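Local coordinates for protein beta-1,4-exocellulase (Thermobifida fusca, PDB 4B4H) that probably hydrolyses the beta-1,4 links of cellulose as a family 6 cellobiohydrolase, of which this chain is the catalytic domain, at residues T242-Q246 and S305-Y311; V233-L237 and R298-P302; I321-N325 and R386-P391; V266-R270 and I282-I286; S230-E234 and V260-S264. All coordinates share one frame; numbering follows the deposited sequence.

From the N terminus, 230-234 comes first and closes a loop of 25 residues onto 260-264 at the start of helix 262-276 (interaction 5). Overlapping it at V233 and E234, 233-237 reaches across to 298-302 (interaction 2), while the hairpin 242-246 meets the start of helix 308-315 (interaction 1). Interactions 1 and 2 cross, as do interactions 1 and 5. Interaction 4, helix 262-276 on strand 283-287, lies within the spans of both 1 and 2, and I286 packs against T232, E262 and L263 of interaction 5. Interaction 3 follows in series, joining 321-325 to the late loop 386-391. Interactions 4 and 5 tie helix 262-276 to the core; 1, 2 and 3 join outlying parts.

Interaction 1 (T242-Q246 and S305-Y311)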
# COMPACT_ATOMS: atom_id res chain seq x y z
N THR A 242 6.45 -3.51 28.98
CA THR A 242 6.12 -4.75 29.65
C THR A 242 4.78 -4.68 30.39
O THR A 242 4.32 -3.59 30.77
CB THR A 242 7.28 -5.21 30.58
OG1 THR A 242 7.08 -6.57 30.99
CG2 THR A 242 7.41 -4.30 31.80
N VAL A 243 4.15 -5.83 30.54
CA VAL A 243 2.91 -5.97 31.31
C VAL A 243 3.27 -6.88 32.47
O VAL A 243 3.44 -8.09 32.28
CB VAL A 243 1.79 -6.63 30.48
CG1 VAL A 243 0.47 -6.61 31.25
CG2 VAL A 243 1.64 -5.94 29.13
N ASN A 244 3.41 -6.28 33.65
CA ASN A 244 4.06 -6.95 34.77
C ASN A 244 5.44 -7.48 34.34
O ASN A 244 6.24 -6.70 33.80
CB ASN A 244 3.16 -8.04 35.34
CG ASN A 244 1.96 -7.48 36.08
OD1 ASN A 244 0.99 -7.02 35.46
ND2 ASN A 244 2.02 -7.51 37.40
N GLY A 245 5.71 -8.77 34.51
CA GLY A 245 6.99 -9.35 34.08
C GLY A 245 7.07 -9.79 32.62
O GLY A 245 8.10 -10.28 32.18
N GLN A 246 5.99 -9.58 31.87
CA GLN A 246 5.90 -10.09 30.50
C GLN A 246 6.11 -9.00 29.45
O GLN A 246 5.49 -7.94 29.52
CB GLN A 246 4.55 -10.76 30.27
CG GLN A 246 4.30 -11.94 31.19
CD GLN A 246 3.07 -12.73 30.81
OE1 GLN A 246 1.96 -12.40 31.24
NE2 GLN A 246 3.25 -13.77 30.02
N SER A 305 -5.24 -3.74 32.57
CA SER A 305 -5.23 -5.19 32.77
C SER A 305 -3.83 -5.78 33.02
O SER A 305 -2.86 -5.38 32.36
CB SER A 305 -5.88 -5.91 31.59
OG SER A 305 -5.80 -7.32 31.73
N THR A 306 -3.77 -6.73 33.95
CA THR A 306 -2.53 -7.45 34.28
C THR A 306 -2.21 -8.60 33.33
O THR A 306 -1.13 -9.19 33.38
CB THR A 306 -2.54 -7.97 35.74
OG1 THR A 306 -3.84 -8.47 36.07
CG2 THR A 306 -2.17 -6.86 36.69
N ASP A 307 -3.16 -8.94 32.46
CA ASP A 307 -2.92 -9.96 31.46
C ASP A 307 -2.14 -9.33 30.30
O ASP A 307 -2.45 -8.22 29.87
CB ASP A 307 -4.24 -10.57 30.98
CG ASP A 307 -4.05 -11.67 29.95
OD1 ASP A 307 -3.43 -12.71 30.27
OD2 ASP A 307 -4.52 -11.50 28.80
N LEU A 308 -1.13 -10.05 29.83
CA LEU A 308 -0.31 -9.60 28.69
C LEU A 308 -1.16 -9.33 27.45
O LEU A 308 -1.09 -8.24 26.87
CB LEU A 308 0.79 -10.62 28.37
CG LEU A 308 1.72 -10.29 27.19
CD1 LEU A 308 2.49 -9.00 27.43
CD2 LEU A 308 2.68 -11.43 26.92
N ASN A 309 -1.96 -10.31 27.06
CA ASN A 309 -2.75 -10.18 25.85
C ASN A 309 -3.95 -9.27 25.99
O ASN A 309 -4.38 -8.65 25.02
CB ASN A 309 -3.10 -11.56 25.27
CG ASN A 309 -1.89 -12.27 24.69
OD1 ASN A 309 -1.23 -11.74 23.79
ND2 ASN A 309 -1.58 -13.45 25.22
N THR A 310 -4.48 -9.13 27.21
CA THR A 310 -5.58 -8.20 27.45
C THR A 310 -5.08 -6.74 27.51
O THR A 310 -5.78 -5.83 27.07
CB THR A 310 -6.41 -8.59 28.70
OG1 THR A 310 -6.68 -10.00 28.68
CG2 THR A 310 -7.74 -7.85 28.74
N TYR A 311 -3.87 -6.54 28.01
CA TYR A 311 -3.22 -5.22 27.97
C TYR A 311 -3.02 -4.77 26.53
O TYR A 311 -3.37 -3.63 26.15
CB TYR A 311 -1.86 -5.24 28.67
CG TYR A 311 -1.06 -3.96 28.49
CD1 TYR A 311 -0.30 -3.73 27.34
CD2 TYR A 311 -1.08 -2.96 29.47
CE1 TYR A 311 0.42 -2.55 27.17
CE2 TYR A 311 -0.37 -1.78 29.30
CZ TYR A 311 0.38 -1.58 28.15
OH TYR A 311 1.10 -0.41 27.98
O HOH W 1 -0.63 -12.39 31.24
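V243 and L308 bring the two backbones nearest, with CA atoms 5.5 Å apart, where a tight hairpin meets the first turn of helix 308-315. The hairpin is closed by a type II' turn from V243 to Q246, with V243 N bonded to Q246 O and Q246 N to V243 O. N244 and G245 occupy its corners, and asparagine is a residue that readily accepts the positive phi (53°) needed at the first. No direct hydrogen bond joins the segments; apolar packing and one water do. V243 is the centre: CG1 sits anti to the backbone N (chi1 -173°) among the carbonyl oxygens of S305, T306 and D307, while CG2 meets Y311 CG at 3.4 Å, oblique to the ring, and L308 CD1 at 3.6 Å. A compact, branched valine suits this wedge. Q246 lies over L308, its CB 3.9 Å from L308 CD2, and sends its amide oxygen to the water, which donates to Q246 OE1 at 2.6 Å and to D307 OD1 and accepts from L308 N. D307 itself caps the helix: T310 N and T310 OG1 reach D307 OD2 from opposite faces of the carboxylate, the hydroxyl at 2.6 Å. Just ahead, S305 OG accepts from D307 N in an ST turn. This is a beta hairpin with a two-residue loop packed on an N-capped helix.

Interaction 2 (V233-L237 and R298-P302); sequences VEPYL and RPTGP
P235 is the first residue of 233-237 to touch the other loop: its CG lies 3.8 Å from R298 NH2, the two side chains meeting at about a right angle. R298 reaches there because its chain is extended from CG to NE, and its guanidinium also makes a cation-pi contact with Y417. With its fixed phi near -64°, proline suits the second place of the type I beta turn that runs from E234 to L237. This turn presents the next residue, Y236, to the surface loop 298-302, so that two irregular connections outside the central sheet are held together largely by one aromatic ring. G301 CA makes a CH-pi contact over the middle of one face, 3.6 Å from the Y236 ring centroid and 11° off the normal, while P235 CB lies over the opposite face. A side chain on G301 would point away from the ring and be crowded by P302 CD, which suits glycine here. At the ring edge, Y236 CE2 comes to 3.2 Å from P299 O, and Y236 CD2 is 3.9 Å from P299 CB. Y236 OH comes to 3.4 Å from T300 C, and Y236 CD1 touches P302 CD at 4.0 Å. Last comes L237, whose side chain turns to Y311 and S315 of helix 308-315.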
# COMPACT_ATOMS: atom_id res chain seq x y z
N VAL A 233 1.58 5.33 14.17
CA VAL A 233 2.16 5.17 15.52
C VAL A 233 1.11 4.48 16.40
O VAL A 233 -0.07 4.74 16.27
CB VAL A 233 2.59 6.52 16.15
CG1 VAL A 233 3.21 6.29 17.53
CG2 VAL A 233 3.56 7.29 15.25
N GLU A 234 1.55 3.56 17.26
CA GLU A 234 0.70 3.05 18.33
C GLU A 234 0.96 3.91 19.57
O GLU A 234 2.01 3.78 20.19
CB GLU A 234 0.99 1.58 18.61
CG GLU A 234 0.40 0.61 17.58
CD GLU A 234 -1.07 0.30 17.80
OE1 GLU A 234 -1.72 0.91 18.68
OE2 GLU A 234 -1.60 -0.57 17.06
N PRO A 235 -0.01 4.77 19.94
CA PRO A 235 0.23 5.74 21.01
C PRO A 235 0.48 5.11 22.38
O PRO A 235 1.27 5.65 23.17
CB PRO A 235 -1.06 6.58 21.03
CG PRO A 235 -1.69 6.36 19.71
CD PRO A 235 -1.35 4.94 19.37
N TYR A 236 -0.15 3.96 22.65
CA TYR A 236 -0.16 3.39 23.99
C TYR A 236 0.68 2.12 24.11
O TYR A 236 0.71 1.46 25.15
CB TYR A 236 -1.61 3.16 24.45
CG TYR A 236 -2.49 4.37 24.19
CD1 TYR A 236 -2.15 5.63 24.70
CD2 TYR A 236 -3.65 4.27 23.41
CE1 TYR A 236 -2.94 6.74 24.44
CE2 TYR A 236 -4.44 5.38 23.16
CZ TYR A 236 -4.08 6.62 23.68
OH TYR A 236 -4.85 7.74 23.44
N LEU A 237 1.39 1.79 23.03
CA LEU A 237 2.19 0.58 23.00
C LEU A 237 3.66 0.90 22.75
O LEU A 237 4.00 1.65 21.83
CB LEU A 237 1.66 -0.36 21.92
CG LEU A 237 1.37 -1.82 22.27
CD1 LEU A 237 0.60 -1.95 23.57
CD2 LEU A 237 0.60 -2.46 21.13
N ARG A 298 -11.78 3.02 19.89
CA ARG A 298 -10.39 3.44 20.01
C ARG A 298 -10.01 3.63 21.47
O ARG A 298 -10.73 4.32 22.21
CB ARG A 298 -10.13 4.73 19.23
CG ARG A 298 -8.66 5.10 19.16
CD ARG A 298 -8.48 6.55 18.75
NE ARG A 298 -7.09 7.00 18.83
CZ ARG A 298 -6.19 6.89 17.86
NH1 ARG A 298 -6.51 6.32 16.71
NH2 ARG A 298 -4.95 7.35 18.03
N PRO A 299 -8.90 3.00 21.91
CA PRO A 299 -8.41 3.25 23.27
C PRO A 299 -8.11 4.73 23.46
O PRO A 299 -7.62 5.38 22.54
CB PRO A 299 -7.12 2.44 23.33
CG PRO A 299 -7.28 1.38 22.29
CD PRO A 299 -8.08 2.01 21.19
N THR A 300 -8.42 5.25 24.65
CA THR A 300 -8.14 6.65 24.97
C THR A 300 -6.95 6.76 25.94
O THR A 300 -6.66 7.83 26.49
CB THR A 300 -9.38 7.36 25.55
OG1 THR A 300 -9.76 6.73 26.78
CG2 THR A 300 -10.55 7.29 24.57
N GLY A 301 -6.27 5.63 26.11
CA GLY A 301 -5.13 5.50 27.01
C GLY A 301 -4.78 4.03 27.20
O GLY A 301 -5.51 3.16 26.74
N PRO A 302 -3.65 3.75 27.89
CA PRO A 302 -3.20 2.37 28.10
C PRO A 302 -4.17 1.56 28.95
O PRO A 302 -4.82 2.11 29.84
CB PRO A 302 -1.87 2.53 28.85
CG PRO A 302 -1.47 3.96 28.67
CD PRO A 302 -2.76 4.73 28.54

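Interaction 3 (I321-N325 and R386-P391)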
# COMPACT_ATOMS: atom_id res chain seq x y z
N ILE A 321 -7.56 -8.84 13.94
CA ILE A 321 -7.27 -10.11 14.60
C ILE A 321 -5.80 -10.49 14.40
O ILE A 321 -5.16 -11.03 15.30
CB ILE A 321 -8.22 -11.25 14.13
CG1 ILE A 321 -9.68 -10.88 14.47
CG2 ILE A 321 -7.84 -12.59 14.77
CD1 ILE A 321 -10.74 -11.80 13.90
N HIS A 322 -5.28 -10.17 13.22
CA HIS A 322 -3.94 -10.55 12.80
C HIS A 322 -3.49 -9.58 11.76
O HIS A 322 -4.31 -9.14 10.96
CB HIS A 322 -4.01 -11.93 12.18
CG HIS A 322 -2.66 -12.54 11.91
ND1 HIS A 322 -1.98 -12.32 10.77
CD2 HIS A 322 -1.88 -13.41 12.67
CE1 HIS A 322 -0.82 -12.99 10.81
NE2 HIS A 322 -0.76 -13.66 11.96
N PRO A 323 -2.19 -9.22 11.74
CA PRO A 323 -1.75 -8.22 10.75
C PRO A 323 -1.84 -8.67 9.28
O PRO A 323 -1.82 -7.83 8.39
CB PRO A 323 -0.30 -7.89 11.17
CG PRO A 323 0.14 -9.03 12.00
CD PRO A 323 -1.09 -9.63 12.64
N GLY A 324 -1.96 -9.97 9.04
CA GLY A 324 -2.19 -10.51 7.70
C GLY A 324 -3.62 -10.39 7.16
O GLY A 324 -3.90 -10.77 6.02
N ASN A 325 -4.53 -9.86 7.98
CA ASN A 325 -5.89 -9.57 7.51
C ASN A 325 -5.97 -8.24 6.76
O ASN A 325 -5.94 -7.15 7.38
CB ASN A 325 -6.88 -9.61 8.67
CG ASN A 325 -7.11 -11.02 9.19
OD1 ASN A 325 -6.78 -12.01 8.53
ND2 ASN A 325 -7.74 -11.11 10.37
N ARG A 386 -0.81 -17.78 6.42
CA ARG A 386 -0.37 -16.38 6.27
C ARG A 386 -1.11 -15.37 7.14
O ARG A 386 -0.65 -14.22 7.30
CB ARG A 386 -0.36 -15.95 4.79
CG ARG A 386 0.77 -16.54 3.97
CD ARG A 386 0.60 -16.28 2.46
NE ARG A 386 -0.70 -16.69 1.91
CZ ARG A 386 -1.05 -17.95 1.65
NH1 ARG A 386 -0.22 -18.95 1.93
NH2 ARG A 386 -2.25 -18.22 1.14
N ASN A 387 -2.25 -15.76 7.71
CA ASN A 387 -2.93 -14.87 8.66
C ASN A 387 -3.13 -15.48 10.06
O ASN A 387 -4.12 -15.19 10.73
CB ASN A 387 -4.27 -14.37 8.09
CG ASN A 387 -5.40 -15.37 8.27
OD1 ASN A 387 -5.16 -16.57 8.44
ND2 ASN A 387 -6.63 -14.88 8.25
N GLY A 388 -2.19 -16.31 10.48
CA GLY A 388 -2.32 -17.06 11.74
C GLY A 388 -3.56 -17.96 11.85
O GLY A 388 -4.06 -18.20 12.95
N ASN A 389 -4.06 -18.44 10.72
CA ASN A 389 -5.27 -19.28 10.70
C ASN A 389 -6.44 -18.68 11.51
O ASN A 389 -7.06 -19.34 12.37
CB ASN A 389 -4.91 -20.70 11.15
CG ASN A 389 -4.32 -21.53 10.02
OD1 ASN A 389 -5.04 -22.15 9.25
ND2 ASN A 389 -3.00 -21.52 9.91
N ASN A 390 -6.74 -17.43 11.20
CA ASN A 390 -7.73 -16.63 11.90
C ASN A 390 -8.90 -16.28 11.00
O ASN A 390 -8.75 -16.29 9.78
CB ASN A 390 -7.07 -15.32 12.34
CG ASN A 390 -6.15 -15.51 13.53
OD1 ASN A 390 -6.63 -15.71 14.65
ND2 ASN A 390 -4.85 -15.41 13.30
N PRO A 391 -10.05 -15.92 11.59
CA PRO A 391 -11.08 -15.29 10.77
C PRO A 391 -10.47 -14.15 9.95
O PRO A 391 -9.51 -13.50 10.40
CB PRO A 391 -12.07 -14.74 11.82
CG PRO A 391 -11.93 -15.67 12.96
CD PRO A 391 -10.48 -16.06 13.00
O HOH W 2 -1.92 -12.44 4.79
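N325 and N387 join the loops through their amides, whose planes stand 61° apart: N387 ND2 donates to N325 OD1 at 2.9 Å, and the acceptor lies close to the N387 amide plane. The other end of the N325 amide gives N325 ND2 to P391 O at 3.0 Å, so both its polar atoms are used. N387 ND2 has a second acceptor in N390 O, met from above the carbonyl plane. N387 OD1 is engaged as well, taking N390 N in an Asx motif and, from outside the two segments, N384 N. In return N390 ND2 donates to N387 O at 2.7 Å, nearly straight at 171° and on a lone pair. Asparagine, with donor and acceptor on one short stem, suits a loop that folds back on itself in this way. The loop also carries N389, seen to bind calcium in a crystal structure of this protein, though no ion is bound to this chain; the partner turn, type I from H322 to N325, lies beside H188 and W326, predicted to bind substrate. H322 CG points anti to its backbone N (chi1 -171°), which brings the imidazole over the N387-G388 peptide, face on, with G388 N 3.4 Å from H322 NE2 but not bonded to it. P323 CD lies on the opposite face. H322 ND1 accepts from G324 N at 2.9 Å. At both G324 and G388 a CB would strike the facing loop. I321 CD1 adds an apolar touch to P391 CB, and a water donates to G324 O and weakly to R386 O.

Interaction 4 (V266-R270 and I282-I286)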
# COMPACT_ATOMS: atom_id res chain seq x y z
N VAL A 266 9.34 2.03 8.78
CA VAL A 266 9.94 2.72 7.61
C VAL A 266 11.20 3.54 7.95
O VAL A 266 12.08 3.69 7.11
CB VAL A 266 8.94 3.58 6.78
CG1 VAL A 266 7.80 2.70 6.28
CG2 VAL A 266 8.42 4.77 7.58
N GLN A 267 11.30 4.04 9.18
CA GLN A 267 12.52 4.77 9.57
C GLN A 267 13.73 3.85 9.65
O GLN A 267 14.79 4.18 9.13
CB GLN A 267 12.33 5.59 10.83
CG GLN A 267 11.45 6.82 10.63
CD GLN A 267 11.24 7.59 11.91
OE1 GLN A 267 11.23 7.00 13.00
NE2 GLN A 267 11.09 8.90 11.80
N ASP A 268 13.55 2.69 10.28
CA ASP A 268 14.61 1.67 10.30
C ASP A 268 14.91 1.14 8.90
O ASP A 268 16.07 1.04 8.52
CB ASP A 268 14.24 0.52 11.24
CG ASP A 268 14.65 0.79 12.69
OD1 ASP A 268 15.11 1.92 12.99
OD2 ASP A 268 14.52 -0.11 13.53
N LEU A 269 13.86 0.84 8.12
CA LEU A 269 14.03 0.35 6.76
C LEU A 269 14.83 1.35 5.91
O LEU A 269 15.73 0.95 5.17
CB LEU A 269 12.67 0.04 6.13
CG LEU A 269 12.59 -0.70 4.80
CD1 LEU A 269 12.92 -2.18 4.93
CD2 LEU A 269 11.21 -0.51 4.20
N ARG A 270 14.51 2.65 6.07
CA ARG A 270 15.18 3.72 5.32
C ARG A 270 16.70 3.66 5.52
O ARG A 270 17.46 3.73 4.55
CB ARG A 270 14.63 5.09 5.71
CG ARG A 270 15.16 6.20 4.81
CD ARG A 270 14.81 7.57 5.35
NE ARG A 270 15.44 8.59 4.51
CZ ARG A 270 16.69 9.02 4.66
NH1 ARG A 270 17.46 8.54 5.63
NH2 ARG A 270 17.17 9.95 3.84
N ILE A 282 16.81 9.18 -0.02
CA ILE A 282 15.50 8.53 -0.15
C ILE A 282 14.55 9.01 0.95
O ILE A 282 14.96 9.22 2.10
CB ILE A 282 15.52 6.97 -0.26
CG1 ILE A 282 16.31 6.29 0.87
CG2 ILE A 282 16.00 6.51 -1.64
CD1 ILE A 282 16.10 4.78 0.91
N GLY A 283 13.30 9.24 0.57
CA GLY A 283 12.23 9.53 1.53
C GLY A 283 11.23 8.39 1.53
O GLY A 283 11.10 7.65 0.55
N MET A 284 10.52 8.24 2.64
CA MET A 284 9.53 7.16 2.77
C MET A 284 8.11 7.72 2.73
O MET A 284 7.86 8.82 3.17
CB MET A 284 9.74 6.37 4.07
CG MET A 284 11.17 5.89 4.33
SD MET A 284 11.84 4.77 3.08
CE MET A 284 11.26 3.21 3.75
N LEU A 285 7.16 6.93 2.22
CA LEU A 285 5.74 7.27 2.34
C LEU A 285 5.05 6.24 3.21
O LEU A 285 5.48 5.09 3.27
CB LEU A 285 5.07 7.31 0.96
CG LEU A 285 5.65 8.23 -0.11
CD1 LEU A 285 4.92 8.04 -1.44
CD2 LEU A 285 5.63 9.69 0.36
N ILE A 286 4.00 6.66 3.92
CA ILE A 286 3.04 5.73 4.55
C ILE A 286 1.62 6.07 4.10
O ILE A 286 1.21 7.23 4.18
CB ILE A 286 3.05 5.75 6.09
CG1 ILE A 286 4.47 5.64 6.68
CG2 ILE A 286 2.12 4.65 6.62
CD1 ILE A 286 4.55 6.09 8.14
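I282 O is gripped by the guanidinium of R270: R270 NE donates at 2.5 Å, a doubtfully short distance, and R270 NH2 adds a weak bond at 2.9 Å. The carbonyl meets NE somewhat out of the guanidinium plane, and the N-H is bent to 139°. R270 NH2 also bonds weakly to S280 O, beside D281, a calcium ligand in a crystal structure of this protein though unoccupied in this chain. An extended arginine, with CG anti to its backbone N (chi1 -172°), is long enough to lead from the helix past M284 to the carbonyl just before the strand. A leucine in its place would probably leave I282 O without these donors and the two segments joined by apolar packing. The helix and strand segments run nearly antiparallel at 153°, with axes 9.0 Å apart, as expected where helix 262-276 leads back to strand 283-287 in the beta-alpha-beta crossover that begins at the neighbouring parallel strand 221-224 of the distorted alpha/beta barrel. M284 fills the middle. Its unbranched chain, bent at chi2 and chi3, curls under the helix; R270 CB lies 3.8 Å from M284 CG, and M284 CE reaches V266 CB, also 3.8 Å away. The same methyl touches L269 CD2 at 3.7 Å, the two side chains crossing at about a right angle. Towards the later end of the strand, V266 CG2 meets I286 CD1 at 4.1 Å. M284 and I286 also pack against F222 and S224 of strand 221-224, respectively, while L285, turned from the helix, packs on strand 346-350.

Interaction 5 (S230-E234 and V260-S264)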
# COMPACT_ATOMS: atom_id res chain seq x y z
N SER A 230 -2.25 -0.97 8.99
CA SER A 230 -1.30 -0.95 10.09
C SER A 230 -1.15 0.47 10.61
O SER A 230 -1.26 1.42 9.83
CB SER A 230 0.05 -1.56 9.69
OG SER A 230 -0.02 -2.99 9.76
N ALA A 231 -0.99 0.61 11.92
CA ALA A 231 -0.97 1.91 12.57
C ALA A 231 0.30 2.69 12.24
O ALA A 231 1.37 2.10 12.21
CB ALA A 231 -1.12 1.74 14.08
N THR A 232 0.16 4.01 12.00
CA THR A 232 1.33 4.88 11.80
C THR A 232 2.19 4.89 13.07
O THR A 232 3.37 4.52 13.02
CB THR A 232 0.92 6.31 11.44
OG1 THR A 232 0.10 6.31 10.27
CG2 THR A 232 2.15 7.14 11.15
N VAL A 233 1.58 5.33 14.17
CA VAL A 233 2.16 5.17 15.52
C VAL A 233 1.11 4.48 16.40
O VAL A 233 -0.07 4.74 16.27
CB VAL A 233 2.59 6.52 16.15
CG1 VAL A 233 3.21 6.29 17.53
CG2 VAL A 233 3.56 7.29 15.25
N GLU A 234 1.55 3.56 17.26
CA GLU A 234 0.70 3.05 18.33
C GLU A 234 0.96 3.91 19.57
O GLU A 234 2.01 3.78 20.19
CB GLU A 234 0.99 1.58 18.61
CG GLU A 234 0.40 0.61 17.58
CD GLU A 234 -1.07 0.30 17.80
OE1 GLU A 234 -1.72 0.91 18.68
OE2 GLU A 234 -1.60 -0.57 17.06
N VAL A 260 5.79 -2.33 16.28
CA VAL A 260 4.34 -2.33 16.51
C VAL A 260 3.59 -1.30 15.64
O VAL A 260 2.37 -1.15 15.75
CB VAL A 260 3.99 -2.06 18.00
CG1 VAL A 260 4.69 -3.07 18.90
CG2 VAL A 260 4.37 -0.64 18.42
N ASP A 261 4.32 -0.57 14.81
CA ASP A 261 3.72 0.46 13.94
C ASP A 261 4.56 0.74 12.70
O ASP A 261 5.69 0.29 12.59
CB ASP A 261 3.39 1.73 14.74
CG ASP A 261 4.60 2.35 15.42
OD1 ASP A 261 5.71 2.38 14.82
OD2 ASP A 261 4.43 2.84 16.55
N GLU A 262 3.99 1.50 11.76
CA GLU A 262 4.61 1.73 10.46
C GLU A 262 5.75 2.74 10.51
O GLU A 262 6.74 2.61 9.78
CB GLU A 262 3.56 2.18 9.44
CG GLU A 262 2.59 1.09 9.01
CD GLU A 262 3.31 -0.08 8.35
OE1 GLU A 262 3.78 0.07 7.21
OE2 GLU A 262 3.44 -1.15 8.98
N LEU A 263 5.62 3.75 11.35
CA LEU A 263 6.61 4.80 11.36
C LEU A 263 7.97 4.29 11.85
O LEU A 263 9.00 4.55 11.20
CB LEU A 263 6.15 6.00 12.17
CG LEU A 263 7.15 7.16 12.18
CD1 LEU A 263 7.39 7.75 10.80
CD2 LEU A 263 6.69 8.26 13.13
N SER A 264 7.98 3.56 12.96
CA SER A 264 9.22 2.97 13.45
C SER A 264 9.85 2.12 12.37
O SER A 264 11.05 2.19 12.13
CB SER A 264 8.96 2.11 14.69
OG SER A 264 8.04 1.08 14.40
O HOH W 3 0.02 -2.64 16.03
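D261 OD2 reaches across to the loop and accepts from E234 N at 3.1 Å. What puts it there is the rotamer: CG lies between the backbone N and the carbonyl carbon (chi1 59°), which turns the carboxylate over the start of helix 262-276. From this N-cap position D261 OD1 accepts from S264 N at 3.2 Å, nearly in line with its C-O bond, and from S264 OG at 2.7 Å, the two donors coming from opposite faces. A short aspartate suits the place, one oxygen serving the helix end and the other the facing loop. A valine here would probably leave S264 N and E234 N without their acceptor, and the loop held mainly by the backbone bonds. Two backbone carbonyls of the loop take the remaining amides of the first turn, E262 N to A231 O at 2.7 Å and L263 N to T232 O at 2.9 Å. E262, bent at chi2 (-61°), folds alongside S230, bringing E262 OE2 to 3.5 Å from S230 CB; E262 OE1 bonds to S224 OG and OE2 to H189 N. S230 OG is held by ND1 of H188, predicted to bind substrate, which probably places the contact beside the substrate cleft. E234 is bent too, laying its CG 3.2 Å from V260 O; a water donates to both E234 OE2 and V260 O, and E234 OE1 accepts from I317 N. V233 CG2 rests beside L263 CD2. Chemically, the amides of the first helical turn all meet oxygen acceptors, and the D261 carboxylate probably gains stability from the helix dipole.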